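Local coordinates for protein Mn transporter subunit (Synechocystis sp. PCC 6803, PDB 3UJP) that probably captures manganese in the periplasm as the solute-binding component of an ABC transporter, holding the ion in a cleft between two alpha/beta domains, at residues D51-E56 with Q148-L153; T230-V235 with Q259-R264; D272-S275 with P280-T283. All blocks are in the same frame, centred on the assembly; numbering follows the deposited sequence.

Contact 1: D51-E56 with Q148-L153. With ZN (zinc ion), chain H.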
# COMPACT_ATOMS: atom_id res chain seq x y z
N ASP A 51 5.07 1.81 7.20
CA ASP A 51 5.12 1.13 5.93
C ASP A 51 5.78 -0.24 6.07
O ASP A 51 5.95 -0.95 5.06
CB ASP A 51 5.76 2.01 4.84
CG ASP A 51 7.02 2.73 5.30
OD1 ASP A 51 7.80 2.19 6.10
OD2 ASP A 51 7.26 3.85 4.81
N LYS A 52 6.09 -0.63 7.31
CA LYS A 52 6.64 -1.97 7.64
C LYS A 52 5.68 -3.19 7.58
O LYS A 52 6.13 -4.28 7.26
CB LYS A 52 7.34 -1.97 8.99
CG LYS A 52 8.46 -0.98 9.09
CD LYS A 52 9.47 -1.20 7.97
CE LYS A 52 10.57 -0.14 7.97
NZ LYS A 52 9.99 1.24 7.86
N LEU A 53 4.40 -3.03 7.92
CA LEU A 53 3.36 -4.05 7.71
C LEU A 53 2.27 -3.46 6.84
O LEU A 53 2.27 -2.25 6.53
CB LEU A 53 2.73 -4.50 9.03
CG LEU A 53 3.65 -5.06 10.12
CD1 LEU A 53 2.86 -5.60 11.31
CD2 LEU A 53 4.59 -6.14 9.58
N VAL A 54 1.32 -4.29 6.45
CA VAL A 54 0.22 -3.79 5.63
C VAL A 54 -1.10 -4.08 6.32
O VAL A 54 -1.56 -5.23 6.37
CB VAL A 54 0.25 -4.31 4.17
CG1 VAL A 54 1.09 -5.56 4.03
CG2 VAL A 54 -1.17 -4.52 3.63
N VAL A 55 -1.68 -3.03 6.88
CA VAL A 55 -2.81 -3.17 7.76
C VAL A 55 -4.08 -3.04 6.97
O VAL A 55 -4.17 -2.18 6.09
CB VAL A 55 -2.81 -2.07 8.77
CG1 VAL A 55 -4.04 -2.22 9.63
CG2 VAL A 55 -1.53 -2.14 9.57
N GLU A 56 -5.05 -3.87 7.30
CA GLU A 56 -6.31 -3.83 6.58
C GLU A 56 -7.44 -4.12 7.54
O GLU A 56 -7.23 -4.72 8.59
CB GLU A 56 -6.26 -4.86 5.47
CG GLU A 56 -7.39 -4.82 4.50
CD GLU A 56 -7.25 -5.92 3.45
OE1 GLU A 56 -6.25 -6.68 3.55
OE2 GLU A 56 -8.13 -6.02 2.56
N GLN A 148 3.70 -4.87 21.14
CA GLN A 148 4.19 -6.21 21.50
C GLN A 148 3.82 -7.27 20.47
O GLN A 148 4.57 -8.21 20.24
CB GLN A 148 3.66 -6.65 22.87
CG GLN A 148 4.12 -5.83 24.05
CD GLN A 148 3.34 -6.20 25.31
OE1 GLN A 148 2.65 -7.23 25.35
NE2 GLN A 148 3.45 -5.36 26.34
N ALA A 149 2.64 -7.12 19.88
CA ALA A 149 2.13 -8.10 18.94
C ALA A 149 2.96 -8.08 17.68
O ALA A 149 3.14 -9.12 17.04
CB ALA A 149 0.69 -7.81 18.62
N PHE A 150 3.45 -6.88 17.33
CA PHE A 150 4.22 -6.64 16.11
C PHE A 150 5.70 -7.01 16.24
O PHE A 150 6.32 -7.42 15.26
CB PHE A 150 4.16 -5.17 15.71
CG PHE A 150 2.88 -4.77 15.08
CD1 PHE A 150 1.79 -5.60 15.08
CD2 PHE A 150 2.76 -3.53 14.49
CE1 PHE A 150 0.62 -5.20 14.50
CE2 PHE A 150 1.61 -3.14 13.91
CZ PHE A 150 0.53 -3.98 13.92
N VAL A 151 6.28 -6.83 17.43
CA VAL A 151 7.68 -7.20 17.66
C VAL A 151 7.84 -8.73 17.57
O VAL A 151 8.83 -9.22 17.01
CB VAL A 151 8.22 -6.70 19.01
CG1 VAL A 151 7.90 -5.25 19.19
CG2 VAL A 151 7.64 -7.52 20.16
N GLU A 152 6.86 -9.46 18.12
CA GLU A 152 6.82 -10.92 18.00
C GLU A 152 6.47 -11.31 16.59
O GLU A 152 7.09 -12.20 16.03
CB GLU A 152 5.82 -11.52 18.97
CG GLU A 152 6.07 -11.14 20.41
CD GLU A 152 4.94 -11.61 21.31
OE1 GLU A 152 4.07 -12.34 20.80
OE2 GLU A 152 4.92 -11.25 22.51
N LEU A 153 5.47 -10.65 16.01
CA LEU A 153 5.15 -10.94 14.61
C LEU A 153 6.38 -10.77 13.70
O LEU A 153 6.74 -11.70 12.97
CB LEU A 153 3.98 -10.11 14.06
CG LEU A 153 3.61 -10.67 12.67
CD1 LEU A 153 2.96 -12.07 12.79
CD2 LEU A 153 2.74 -9.76 11.79
ZN ZN H . 9.55 4.10 5.73
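Beside the beta-alpha-beta crossover that runs from strand 33-36 through helix 39-49 to strand 54-57, Leu53 meets the aromatic ring of Phe150 near the end of helix 136-153. The meeting is a CH-pi contact: the methyl CD1 of Leu53 stands 3.6 Å above the centroid of the Phe150 ring and only 3° off the ring normal. Because the carbon is centred so well, all six ring atoms lie at nearly the same distance from it; Leu53 CD1 is 3.8 Å from Phe150 CE2. Leu53 has CG anti to its carbonyl carbon (chi1 -57°) and CD1 is the branch it sends across to helix 136-153. The same methyl is flanked by Leu153, one turn further along the helix, whose CD2 comes within 4.2 Å of Leu53 CD1. The contact is thus wholly apolar, one methyl touching both an aromatic face and a leucine branch. Phe150 also touches Val45, Val48 and Ala49 of helix 39-49 and pairs edge-to-face with Tyr161 of helix 158-183.

Just before Leu53 the chain turns polar. The carboxylate of Asp51 straddles a zinc ion, with OD2 2.5 Å and OD1 2.6 Å from the metal, and Glu30 of the third subunit binds the same ion, which places this corner of the domain at a junction between copies of the protein. Lys52, its chain bent back, forms a salt bridge of 3.0 Å from NZ to Asp51 OD1, an oxygen thus shared between metal and ammonium. The apolar contact joins helix 136-153 to the residue leading into strand 54-57, an outermost strand of the parallel sheet, as in alpha/beta domains.

Contact 2: T230-V235 with Q259-R264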
# COMPACT_ATOMS: atom_id res chain seq x y z
N THR A 230 -37.42 7.32 28.15
CA THR A 230 -36.52 7.59 29.27
C THR A 230 -35.57 8.71 28.91
O THR A 230 -35.28 9.57 29.73
CB THR A 230 -35.67 6.36 29.62
OG1 THR A 230 -36.49 5.30 30.15
CG2 THR A 230 -34.58 6.75 30.62
N VAL A 231 -35.09 8.70 27.69
CA VAL A 231 -34.20 9.76 27.24
C VAL A 231 -34.95 11.10 27.15
O VAL A 231 -34.39 12.15 27.45
CB VAL A 231 -33.57 9.41 25.89
CG1 VAL A 231 -32.95 10.65 25.26
CG2 VAL A 231 -32.54 8.31 26.09
N ILE A 232 -36.21 11.07 26.73
CA ILE A 232 -36.97 12.31 26.63
C ILE A 232 -37.18 12.93 28.03
O ILE A 232 -37.33 14.15 28.15
CB ILE A 232 -38.30 12.09 25.85
CG1 ILE A 232 -38.03 12.27 24.36
CG2 ILE A 232 -39.37 13.05 26.28
CD1 ILE A 232 -39.19 11.93 23.45
N GLU A 233 -37.14 12.11 29.08
CA GLU A 233 -37.35 12.63 30.42
C GLU A 233 -36.06 13.08 31.08
O GLU A 233 -36.04 14.11 31.73
CB GLU A 233 -38.13 11.65 31.30
CG GLU A 233 -37.32 10.54 31.96
CD GLU A 233 -38.20 9.35 32.36
OE1 GLU A 233 -39.35 9.27 31.85
OE2 GLU A 233 -37.75 8.49 33.17
N GLU A 234 -34.98 12.35 30.88
CA GLU A 234 -33.72 12.75 31.44
C GLU A 234 -33.29 14.07 30.85
O GLU A 234 -32.62 14.85 31.49
CB GLU A 234 -32.66 11.69 31.29
CG GLU A 234 -32.68 10.66 32.39
CD GLU A 234 -32.36 11.24 33.74
OE1 GLU A 234 -33.11 11.02 34.70
OE2 GLU A 234 -31.33 11.91 33.84
N VAL A 235 -33.63 14.32 29.60
CA VAL A 235 -33.23 15.59 29.03
C VAL A 235 -33.88 16.79 29.68
O VAL A 235 -33.22 17.71 30.13
CB VAL A 235 -33.68 15.67 27.60
CG1 VAL A 235 -34.54 16.88 27.44
CG2 VAL A 235 -32.52 15.73 26.67
N GLN A 259 -37.44 16.55 18.31
CA GLN A 259 -38.58 17.33 17.84
C GLN A 259 -39.73 17.27 18.84
O GLN A 259 -40.85 17.71 18.55
CB GLN A 259 -39.05 16.82 16.48
CG GLN A 259 -38.29 17.42 15.30
CD GLN A 259 -37.16 16.51 14.82
OE1 GLN A 259 -36.01 16.94 14.72
NE2 GLN A 259 -37.49 15.26 14.53
N ALA A 260 -39.46 16.74 20.03
CA ALA A 260 -40.46 16.63 21.07
C ALA A 260 -39.93 17.13 22.41
O ALA A 260 -40.69 17.35 23.35
CB ALA A 260 -40.94 15.19 21.20
N THR A 261 -38.62 17.32 22.48
CA THR A 261 -37.98 17.80 23.70
C THR A 261 -37.57 19.26 23.57
O THR A 261 -37.60 20.02 24.55
CB THR A 261 -36.74 16.96 24.06
OG1 THR A 261 -36.99 16.22 25.26
CG2 THR A 261 -35.53 17.86 24.26
N GLY A 262 -37.18 19.66 22.36
CA GLY A 262 -36.77 21.03 22.10
C GLY A 262 -35.26 21.16 21.99
O GLY A 262 -34.75 22.22 21.62
N ALA A 263 -34.55 20.09 22.31
CA ALA A 263 -33.09 20.09 22.25
C ALA A 263 -32.61 20.20 20.79
O ALA A 263 -33.34 19.84 19.86
CB ALA A 263 -32.53 18.86 22.93
N ARG A 264 -31.41 20.72 20.59
CA ARG A 264 -30.84 20.83 19.25
C ARG A 264 -30.22 19.47 18.93
O ARG A 264 -29.51 18.89 19.75
CB ARG A 264 -29.79 21.95 19.20
CG ARG A 264 -29.62 22.67 17.84
CD ARG A 264 -29.05 21.73 16.76
NE ARG A 264 -27.81 22.19 16.12
CZ ARG A 264 -26.64 22.35 16.73
NH1 ARG A 264 -25.58 22.75 16.05
NH2 ARG A 264 -26.51 22.11 18.04
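In a beta-alpha-beta unit of the domain that follows helix 158-183, the loop leading into strand 264-269 sets Ala260 and Thr261 against Ile232 and Val235 of helix 225-236. The unit runs from strand 242-246 through helix 252-256 to strand 264-269, two strands that lie parallel and adjacent, and helix 225-236 comes just before it in the chain. Ile232 and Val235, three residues apart, face the loop from successive turns of the helix, and Thr261 meets both.

The side chains of Val235 and Thr261 reach toward each other tip to tip. One methyl of the valine does the touching: Val235 CG1 is 3.3 Å from Thr261 OG1 and 3.5 Å from Thr261 CG2. Ile232 behaves differently, its side chain and that of Thr261 running antiparallel, side by side; the CG2 branch of Ile232, anti to the backbone N, is 4.1 Å from Thr261 OG1. Its other branch runs on extended (chi2 173°), and this carries CD1 out to the methyl of Ala260, with 4.3 Å between Ile232 CD1 and Ala260 CB. The loop then turns at Gly262, which has a positive phi of 103°, and enters the strand.

Behind these residues the packing continues into the domain: Val257 lies against Ile232, while Val240 and Ile243 lie against Val235. No hydrogen bond links the helix and the loop, and the contact is van der Waals packing of Thr261 and Ala260 on two aliphatic side chains. The hydroxyl does come near the helix backbone, yet Thr261 OG1 stays 3.6 Å from Ile232 O without forming a bond.

Contact 3: D272-S275 with P280-T283. With MN (manganese (II) ion), chain D.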
# COMPACT_ATOMS: atom_id res chain seq x y z
N ASP A 272 -17.57 3.72 16.60
CA ASP A 272 -17.32 2.38 16.11
C ASP A 272 -16.77 2.39 14.70
O ASP A 272 -16.52 1.34 14.12
CB ASP A 272 -18.61 1.55 16.20
CG ASP A 272 -19.04 1.27 17.66
OD1 ASP A 272 -18.25 1.43 18.59
OD2 ASP A 272 -20.19 0.84 17.88
N SER A 273 -16.58 3.58 14.15
CA SER A 273 -16.05 3.73 12.80
C SER A 273 -15.71 5.18 12.49
O SER A 273 -16.37 6.10 12.98
CB SER A 273 -17.05 3.19 11.77
OG SER A 273 -16.97 3.91 10.56
N LEU A 274 -14.72 5.36 11.63
CA LEU A 274 -14.23 6.66 11.21
C LEU A 274 -14.99 7.14 10.03
O LEU A 274 -16.06 6.64 9.75
CB LEU A 274 -12.78 6.57 10.80
CG LEU A 274 -11.80 5.72 11.57
CD1 LEU A 274 -10.50 5.73 10.89
CD2 LEU A 274 -11.61 6.25 12.93
N SER A 275 -14.43 8.12 9.32
CA SER A 275 -15.08 8.69 8.14
C SER A 275 -14.21 8.52 6.90
O SER A 275 -13.13 7.94 6.96
CB SER A 275 -15.40 10.16 8.37
OG SER A 275 -16.56 10.55 7.64
N PRO A 280 -15.20 14.68 8.54
CA PRO A 280 -14.32 14.75 9.71
C PRO A 280 -13.86 13.36 10.11
O PRO A 280 -14.31 12.39 9.50
CB PRO A 280 -15.25 15.30 10.79
CG PRO A 280 -16.60 14.80 10.40
CD PRO A 280 -16.63 14.67 8.91
N VAL A 281 -12.98 13.24 11.10
CA VAL A 281 -12.64 11.89 11.57
C VAL A 281 -12.17 10.93 10.47
O VAL A 281 -12.73 9.85 10.31
CB VAL A 281 -13.87 11.21 12.23
CG1 VAL A 281 -13.42 10.18 13.21
CG2 VAL A 281 -14.73 12.22 12.93
N PRO A 282 -11.14 11.30 9.69
CA PRO A 282 -10.58 10.27 8.83
C PRO A 282 -9.50 9.50 9.59
O PRO A 282 -8.98 8.53 9.03
CB PRO A 282 -9.96 11.09 7.71
CG PRO A 282 -9.44 12.30 8.43
CD PRO A 282 -10.45 12.59 9.51
N THR A 283 -9.18 9.91 10.82
CA THR A 283 -8.20 9.18 11.64
C THR A 283 -8.56 9.06 13.14
O THR A 283 -9.35 9.82 13.64
CB THR A 283 -6.77 9.75 11.47
OG1 THR A 283 -6.52 10.83 12.40
CG2 THR A 283 -6.55 10.18 10.01
MN MN D . -20.69 0.42 19.69
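Val281 has left-handed helical backbone angles (phi 54°, psi 54°), unusual for a beta-branched residue, and sits between Pro280 and Pro282; its carbonyl turns back to take a hydrogen bond from Ser275. This bond, Ser275 N to Val281 O at 2.6 Å, is the one hydrogen bond between segments 272-275 and 280-283. It is moderately bent at the hydrogen, and the N-H stands a little out of the carbonyl plane.

Leu274 packs alongside. Its CG lies anti to the carbonyl carbon and beside the backbone N (chi1 -40°), and CD1 extends the chain, anti to CA. That methyl, Leu274 CD1, lies 3.7 Å from Pro282 O. The other branch approaches the valine, with 4.3 Å from Leu274 CD2 to Val281 CG1. On the preceding residue the hydroxyl bends round to its own chain, and Ser273 OG gives a hydrogen bond of 3.0 Å to Leu274 O.

At the start of the segment the chain enters the metal site. Asp272 OD2 binds the manganese ion at 1.9 Å, and His66, His131 and Glu197 complete the set of protein ligands. The loop closed by the bond between Ser275 and Val281 begins three residues after this metal ligand.

The loop as a whole bridges strand 264-269 and helix 284-296. Thr283 is the N-cap of that helix, its OG1 bonded to Asp286 N, and Val281 leans on Leu287 and Tyr290 from the same helix. Helix 39-49 also touches the loop: Thr39 OG1 bonds to Leu274 N, and Val40 and Asp43 touch the Leu274 side chain.

The three contacts follow one another along the chain, each closing before the next opens. Contacts 1 and 2 lie on opposite sides of the chain's centre, their own centres 46 Å apart, contact 1 beside one beta-alpha-beta unit and contact 2 partly within another. Contact 3 lies nearer the middle, its centre 22 Å from that of contact 1 and 27 Å from that of contact 2, and none of the three touches another. Helix 39-49 packs against both contacts 1 and 3, while strand 264-269 runs from the end of contact 2 toward contact 3. Contact 3 alone holds a manganese ligand, while contacts 1 and 2 lie out in the two lobes, consistent with a cleft-type binding protein.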